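Local coordinates for internalin (Listeria monocytogenes serotype 4b, PDB 4FMZ), which probably contributes to adhesion to and invasion of host cells, as a leucine-rich repeat protein of the internalin family, at residues P9-I12 and N13-F16; D36-T39 and Q40-E44; T215-A218 and N219-R222; E302-E305 and V306-G309. One frame throughout, in Å; residues are numbered along the deposited sequence.

Interaction 1. Residues P9-I12 and N13-F16; sequences PAPI and NQIF
The turn that starts helix 12-15, in the N-terminal cap region of the internalin, is built on Pro11, the N-cap residue, whose carbonyl takes two backbone N-H groups. Gln14 N reaches Pro11 O at 2.9 Å, while Ile15 N bonds to the same oxygen at 3.3 Å. One residue on, Phe16 N closes a bond to Ile12 O, 2.9 Å long. That same oxygen sits at the edge of the Phe16 ring and in its plane, with Ile12 O 3.4 Å from Phe16 CD2. Gln14 folds back over the strand end: with CG opposite the backbone N (chi1 177°) and the chain extended, OE1 lies 3.4 Å from Pro11 CD. The amide nitrogen of Gln14 lies over Ala10 instead, NE2 3.4 Å from Ala10 CB. On the buried side Ala10 CB also meets Ile15 CD1 at 3.7 Å, and Ile12 CG2 packs obliquely on Phe16 CD2. Ile12 and Phe16 both rest on Ile25 of helix 19-29. This tight passage from a short strand straight into a short helix belongs to the small, EF-hand-related cap found at the N-terminal end of internalin repeat domains.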
# COMPACT_ATOMS: atom_id res chain seq x y z
N PRO A 9 36.64 6.96 -23.10
CA PRO A 9 35.54 6.20 -23.73
C PRO A 9 35.83 4.71 -23.79
O PRO A 9 36.99 4.30 -23.85
CB PRO A 9 35.44 6.82 -25.13
CG PRO A 9 36.82 7.31 -25.42
CD PRO A 9 37.40 7.73 -24.10
N ALA A 10 34.77 3.90 -23.72
CA ALA A 10 34.93 2.46 -23.72
C ALA A 10 33.67 1.75 -24.23
O ALA A 10 32.59 2.34 -24.16
CB ALA A 10 35.28 1.97 -22.31
N PRO A 11 33.78 0.51 -24.74
CA PRO A 11 32.57 -0.22 -25.16
C PRO A 11 31.57 -0.39 -24.02
O PRO A 11 31.98 -0.57 -22.86
CB PRO A 11 33.12 -1.58 -25.61
CG PRO A 11 34.56 -1.31 -25.98
CD PRO A 11 34.99 -0.32 -24.93
N ILE A 12 30.27 -0.31 -24.33
CA ILE A 12 29.18 -0.49 -23.36
C ILE A 12 29.40 -1.78 -22.55
O ILE A 12 29.29 -1.75 -21.32
CB ILE A 12 27.76 -0.48 -24.03
CG1 ILE A 12 27.44 0.88 -24.67
CG2 ILE A 12 26.65 -0.88 -23.03
CD1 ILE A 12 26.27 0.92 -25.66
N ASN A 13 29.72 -2.91 -23.23
CA ASN A 13 29.86 -4.19 -22.55
C ASN A 13 31.19 -4.33 -21.75
O ASN A 13 31.39 -5.34 -21.08
CB ASN A 13 29.65 -5.37 -23.50
CG ASN A 13 30.71 -5.50 -24.57
OD1 ASN A 13 31.54 -4.62 -24.79
ND2 ASN A 13 30.67 -6.62 -25.27
N GLN A 14 32.09 -3.31 -21.83
CA GLN A 14 33.30 -3.24 -21.01
C GLN A 14 32.97 -2.58 -19.68
O GLN A 14 33.54 -2.93 -18.64
CB GLN A 14 34.43 -2.46 -21.71
CG GLN A 14 35.71 -2.29 -20.87
CD GLN A 14 36.76 -1.44 -21.54
OE1 GLN A 14 37.18 -1.70 -22.67
NE2 GLN A 14 37.24 -0.42 -20.85
N ILE A 15 32.10 -1.55 -19.73
CA ILE A 15 31.70 -0.74 -18.57
C ILE A 15 30.59 -1.46 -17.79
O ILE A 15 30.62 -1.46 -16.55
CB ILE A 15 31.27 0.68 -19.04
CG1 ILE A 15 32.40 1.45 -19.78
CG2 ILE A 15 30.69 1.51 -17.89
CD1 ILE A 15 33.72 1.85 -18.92
N PHE A 16 29.63 -2.05 -18.50
CA PHE A 16 28.47 -2.75 -17.92
C PHE A 16 28.62 -4.25 -18.17
O PHE A 16 28.18 -4.74 -19.20
CB PHE A 16 27.16 -2.19 -18.53
CG PHE A 16 26.97 -0.71 -18.31
CD1 PHE A 16 26.34 -0.23 -17.17
CD2 PHE A 16 27.45 0.21 -19.24
CE1 PHE A 16 26.17 1.14 -16.97
CE2 PHE A 16 27.29 1.58 -19.03
CZ PHE A 16 26.67 2.03 -17.89

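Interaction 2. Residues D36-T39 and Q40-E44; sequences DVVT and QEELE
Thr39 and Glu42 are set facing each other by their first torsions: Thr39 OG1 lies between its own backbone N and carbonyl carbon (chi1 64°), and Glu42 CG stands beside its backbone N (chi1 -72°), from where the extended chain runs back across the threonine at a slant. The hydroxyl oxygen is thereby placed to accept from Glu42 N at 3.2 Å, and it also lies against Glu42 CG. In return, Thr39 N donates to Glu42 OE1 at 3.1 Å, meeting the carboxylate on its anti side and a little out of plane. These reciprocal bonds make a capping box, with Thr39 as N-cap of helix 40-43, so the N-H groups of Glu42, in the first turn, and of Thr39, the N-cap, both find side-chain acceptors. The helix proper begins with Leu43 N bonded to Thr39 O at 3.1 Å. Glu42 OE1 accepts a second hydrogen bond, from a water 2.8 Å away, which also donates to Val37 O and so ties the carboxylate to the strand. Glu42 OE2 meanwhile forms a salt bridge with Lys31, so both carboxylate oxygens are held and the group's rotation is fixed. Beneath, Val38 CG2 crosses Leu43 CD2 at about a right angle, 4.0 Å away. On another side of the helix, Gln40 NE2 donates in its own amide plane to Glu44 OE2 at 2.9 Å, approaching from above the carboxylate; Gln40 OE1 accepts from Thr4 N and Leu5 N, which fixes which way round the amide lies.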
# COMPACT_ATOMS: atom_id res chain seq x y z
N ASP A 36 29.52 -1.31 -28.91
CA ASP A 36 29.75 0.09 -29.31
C ASP A 36 30.33 0.92 -28.17
O ASP A 36 29.93 0.77 -27.01
CB ASP A 36 28.45 0.75 -29.81
CG ASP A 36 27.94 0.23 -31.14
OD1 ASP A 36 28.71 -0.47 -31.85
OD2 ASP A 36 26.78 0.54 -31.49
N VAL A 37 31.26 1.82 -28.53
CA VAL A 37 31.92 2.71 -27.58
C VAL A 37 30.95 3.80 -27.14
O VAL A 37 30.18 4.32 -27.95
CB VAL A 37 33.21 3.30 -28.20
CG1 VAL A 37 33.66 4.58 -27.50
CG2 VAL A 37 34.32 2.28 -28.14
N VAL A 38 30.99 4.13 -25.84
CA VAL A 38 30.24 5.24 -25.28
C VAL A 38 31.23 6.19 -24.62
O VAL A 38 32.24 5.75 -24.09
CB VAL A 38 29.07 4.87 -24.35
CG1 VAL A 38 27.90 4.34 -25.17
CG2 VAL A 38 29.48 3.88 -23.26
N THR A 39 30.96 7.48 -24.72
CA THR A 39 31.79 8.52 -24.12
C THR A 39 31.23 8.89 -22.74
O THR A 39 30.09 8.55 -22.42
CB THR A 39 31.87 9.76 -25.03
OG1 THR A 39 30.56 10.33 -25.14
CG2 THR A 39 32.43 9.45 -26.41
N GLN A 40 32.02 9.65 -21.96
CA GLN A 40 31.60 10.15 -20.66
C GLN A 40 30.38 11.06 -20.84
O GLN A 40 29.44 10.99 -20.05
CB GLN A 40 32.77 10.91 -20.01
CG GLN A 40 32.46 11.40 -18.59
CD GLN A 40 33.59 12.19 -18.00
OE1 GLN A 40 34.76 11.96 -18.30
NE2 GLN A 40 33.27 13.10 -17.12
N GLU A 41 30.41 11.90 -21.91
CA GLU A 41 29.36 12.84 -22.27
C GLU A 41 28.04 12.11 -22.52
O GLU A 41 27.01 12.57 -22.04
CB GLU A 41 29.77 13.67 -23.50
CG GLU A 41 28.77 14.74 -23.89
CD GLU A 41 29.23 15.69 -24.98
OE1 GLU A 41 30.18 16.47 -24.73
OE2 GLU A 41 28.61 15.69 -26.07
N GLU A 42 28.07 10.97 -23.25
CA GLU A 42 26.87 10.18 -23.54
C GLU A 42 26.30 9.53 -22.28
O GLU A 42 25.08 9.52 -22.09
CB GLU A 42 27.16 9.11 -24.60
CG GLU A 42 27.35 9.69 -25.99
CD GLU A 42 27.80 8.69 -27.04
OE1 GLU A 42 28.63 7.81 -26.71
OE2 GLU A 42 27.32 8.79 -28.19
N LEU A 43 27.18 9.02 -21.39
CA LEU A 43 26.72 8.40 -20.14
C LEU A 43 26.15 9.44 -19.19
O LEU A 43 25.15 9.17 -18.51
CB LEU A 43 27.84 7.59 -19.45
CG LEU A 43 28.30 6.34 -20.21
CD1 LEU A 43 29.50 5.72 -19.54
CD2 LEU A 43 27.18 5.30 -20.34
N GLU A 44 26.73 10.66 -19.20
CA GLU A 44 26.25 11.77 -18.37
C GLU A 44 24.95 12.39 -18.93
O GLU A 44 24.34 13.22 -18.26
CB GLU A 44 27.33 12.83 -18.22
CG GLU A 44 28.44 12.40 -17.27
CD GLU A 44 29.63 13.36 -17.20
OE1 GLU A 44 29.67 14.35 -17.96
OE2 GLU A 44 30.52 13.09 -16.37
O HOH W 1 30.33 6.95 -28.76

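Interaction 3. Residues T215-A218 and N219-R222; sequences TPVA and NMTR
Pro216 O is gripped twice by one residue: Asn219 ND2 donates to it at 3.0 Å and Asn219 N at 3.1 Å, both from the same face of the carbonyl plane. The side-chain bond is fairly straight (164°) and lies in the plane of the Asn219 amide. With CG turned from the carbonyl carbon (chi1 -63°), the Asn219 amide swings back over the turn to the oxygen already held by the main chain. Next in line, Met220 N bonds to Val217 O at 3.0 Å, and before both Ala218 N bonds to Thr215 O; each link spans three residues. The coil belongs to the leucine-rich repeat solenoid, in the connection between parallel strands 203-205 and 225-227, on the convex side of the arc. Its inner side is apolar: the selenium of Met220, a selenomethionine, lies 4.2 Å from Val217 CG1, the two side chains meeting at a slant, and Val217 also touches Leu223. An extended chain beyond CG carries Met220 SE along the turn to within 4.0 Å of Val217 CA. The coil ends at Met220, the centre of an inverse gamma turn, in which Thr221 N makes a weak bond to Asn219 O. Thr221 CG2 then comes to 3.7 Å from Ala218 O. Thr215 OG1, at the start, is hydrogen-bonded to Asp213 OD1.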
# COMPACT_ATOMS: atom_id res chain seq x y z
N THR A 215 -9.73 3.01 18.37
CA THR A 215 -9.86 4.35 18.96
C THR A 215 -8.98 5.40 18.18
O THR A 215 -9.54 6.44 17.84
CB THR A 215 -9.52 4.32 20.46
OG1 THR A 215 -10.53 3.56 21.12
CG2 THR A 215 -9.45 5.70 21.09
N PRO A 216 -7.69 5.14 17.82
CA PRO A 216 -6.91 6.17 17.10
C PRO A 216 -7.50 6.64 15.77
O PRO A 216 -7.21 7.76 15.35
CB PRO A 216 -5.55 5.50 16.87
CG PRO A 216 -5.81 4.06 17.04
CD PRO A 216 -6.82 3.98 18.12
N VAL A 217 -8.35 5.82 15.13
CA VAL A 217 -8.96 6.13 13.83
C VAL A 217 -9.93 7.35 13.96
O VAL A 217 -10.08 8.09 12.99
CB VAL A 217 -9.63 4.87 13.20
CG1 VAL A 217 -10.28 5.18 11.86
CG2 VAL A 217 -8.62 3.73 13.05
N ALA A 218 -10.49 7.60 15.16
CA ALA A 218 -11.35 8.76 15.42
C ALA A 218 -10.59 10.08 15.14
O ALA A 218 -11.22 11.07 14.78
CB ALA A 218 -11.87 8.74 16.85
N ASN A 219 -9.25 10.09 15.25
CA ASN A 219 -8.41 11.27 14.98
C ASN A 219 -8.25 11.54 13.49
O ASN A 219 -7.96 12.67 13.09
CB ASN A 219 -7.03 11.10 15.59
CG ASN A 219 -7.02 10.99 17.08
OD1 ASN A 219 -6.96 11.98 17.80
ND2 ASN A 219 -7.13 9.77 17.59
N MSE A 220 -8.41 10.50 12.65
CA MSE A 220 -8.25 10.58 11.19
C MSE A 220 -9.57 11.10 10.61
O MSE A 220 -10.25 10.40 9.88
CB MSE A 220 -7.87 9.20 10.61
CG MSE A 220 -6.65 8.56 11.27
SE MSE A 220 -6.62 6.77 10.67
CE MSE A 220 -4.97 6.07 11.68
N THR A 221 -9.94 12.35 10.98
CA THR A 221 -11.22 12.98 10.67
C THR A 221 -11.52 13.11 9.16
O THR A 221 -12.69 13.21 8.80
CB THR A 221 -11.35 14.35 11.37
OG1 THR A 221 -10.41 15.26 10.80
CG2 THR A 221 -11.20 14.26 12.90
N ARG A 222 -10.50 13.12 8.29
CA ARG A 222 -10.78 13.23 6.86
C ARG A 222 -10.74 11.87 6.16
O ARG A 222 -10.78 11.85 4.93
CB ARG A 222 -9.82 14.22 6.18
CG ARG A 222 -9.95 15.68 6.65
CD ARG A 222 -11.37 16.23 6.61
NE ARG A 222 -11.83 16.52 5.25
CZ ARG A 222 -13.06 16.94 4.95
NH1 ARG A 222 -13.96 17.12 5.90
NH2 ARG A 222 -13.39 17.18 3.69

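Interaction 4. Residues E302-E305 and V306-G309; sequences EDME and VIGG
Met304 and Gly308 supply the helical bond across this turn: Gly308 N donates to Met304 O, 3.0 Å away. One step on, Gly309 N bonds to Val306 O at 3.2 Å. Water does the work two residues earlier, where a single molecule donates to Glu302 O at 2.8 Å and accepts from Val306 N at 3.0 Å, standing between two backbone groups four residues apart, where a regular helix would bond them directly. Among side-chain polar groups, Asp303 OD2 accepts from Gly300 N, just upstream.

Close packing against a carbonyl comes next. At chi1 62° Val306 tucks CG1 into the crowded site over its own backbone, and this brings it back over the preceding turn to 3.3 Å from Asp303 O. Ile307 CG1 approaches the same oxygen more loosely, at 3.8 Å.

The apolar contact is between Met304, a selenomethionine, and Ile307, whose side chains lie alongside each other in the same direction. Bends at chi2 and chi3 bring Met304 CE to 3.6 Å from Ile307 CD1, a contact that stays tentative because Met304 has two conformers.

Both residues face the inside of the solenoid: Met304, with the same caveat, touches Ile323 and Leu329, and Ile307 touches Leu329 and Ile280. Gly308 O also accepts from Ser331 OG, so this short, weakly bonded helix, lying between strands 291-293 and 315-317, is joined to connections on both sides of its own.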
# COMPACT_ATOMS: atom_id res chain seq x y z
N GLU A 302 -37.02 -10.28 9.71
CA GLU A 302 -37.41 -8.95 10.18
C GLU A 302 -36.40 -7.87 9.78
O GLU A 302 -36.70 -6.68 9.91
CB GLU A 302 -37.60 -8.96 11.72
CG GLU A 302 -36.31 -9.10 12.53
CD GLU A 302 -35.69 -10.48 12.69
OE1 GLU A 302 -36.19 -11.46 12.08
OE2 GLU A 302 -34.70 -10.58 13.44
N ASP A 303 -35.20 -8.25 9.32
CA ASP A 303 -34.17 -7.29 8.96
C ASP A 303 -34.15 -6.98 7.49
O ASP A 303 -33.32 -6.18 7.06
CB ASP A 303 -32.79 -7.86 9.36
CG ASP A 303 -32.69 -8.27 10.81
OD1 ASP A 303 -33.02 -7.43 11.70
OD2 ASP A 303 -32.30 -9.42 11.07
N MSE A 304 -35.03 -7.61 6.71
CA MSE A 304 -35.01 -7.46 5.26
C MSE A 304 -35.67 -6.19 4.75
O MSE A 304 -35.21 -5.63 3.74
CB MSE A 304 -35.62 -8.69 4.62
CG MSE A 304 -34.75 -9.25 3.53
SE MSE A 304 -33.07 -10.20 3.98
CE MSE A 304 -32.33 -9.30 5.51
N GLU A 305 -36.70 -5.71 5.44
CA GLU A 305 -37.44 -4.50 5.07
C GLU A 305 -36.52 -3.28 4.93
O GLU A 305 -36.68 -2.52 3.97
CB GLU A 305 -38.54 -4.21 6.12
CG GLU A 305 -39.66 -3.32 5.61
CD GLU A 305 -40.68 -2.94 6.67
OE1 GLU A 305 -41.47 -3.81 7.08
OE2 GLU A 305 -40.69 -1.75 7.08
N VAL A 306 -35.54 -3.11 5.84
CA VAL A 306 -34.61 -1.98 5.80
C VAL A 306 -33.69 -2.11 4.55
O VAL A 306 -33.47 -1.10 3.87
CB VAL A 306 -33.81 -1.77 7.13
CG1 VAL A 306 -32.94 -2.96 7.50
CG2 VAL A 306 -32.98 -0.49 7.07
N ILE A 307 -33.23 -3.33 4.21
CA ILE A 307 -32.36 -3.53 3.04
C ILE A 307 -33.13 -3.22 1.75
O ILE A 307 -32.56 -2.63 0.84
CB ILE A 307 -31.68 -4.93 2.97
CG1 ILE A 307 -30.90 -5.22 4.27
CG2 ILE A 307 -30.75 -5.02 1.76
CD1 ILE A 307 -30.29 -6.59 4.38
N GLY A 308 -34.41 -3.58 1.70
CA GLY A 308 -35.27 -3.29 0.56
C GLY A 308 -35.39 -1.82 0.20
O GLY A 308 -35.68 -1.50 -0.95
N GLY A 309 -35.16 -0.93 1.18
CA GLY A 309 -35.20 0.52 1.00
C GLY A 309 -33.95 1.09 0.36
O GLY A 309 -33.99 2.21 -0.17
O HOH W 2 -36.05 -4.37 8.53

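In the fold
Interactions 1 and 2 form one unit at the N-terminal end, their centres 9 Å apart: strands 10-11 and 37-38 pair antiparallel, with Ile12 N 2.9 Å from Asp36 O and Ala10 O 2.9 Å from Val38 N. The pairing sets the two strand-to-helix turns side by side, and Ile12 CG1 packs on Val38 CG1 at 3.5 Å. Interactions 3 and 4 lie far along the curved repeat array, about 30 Å apart between centres, in strand-to-strand connections of the solenoid. Interaction 4 is about 72 Å from interaction 1, centre to centre. A 1,2-ethanediol molecule, probably from the crystallisation liquor, lies about 6 Å from the Met304 side chain.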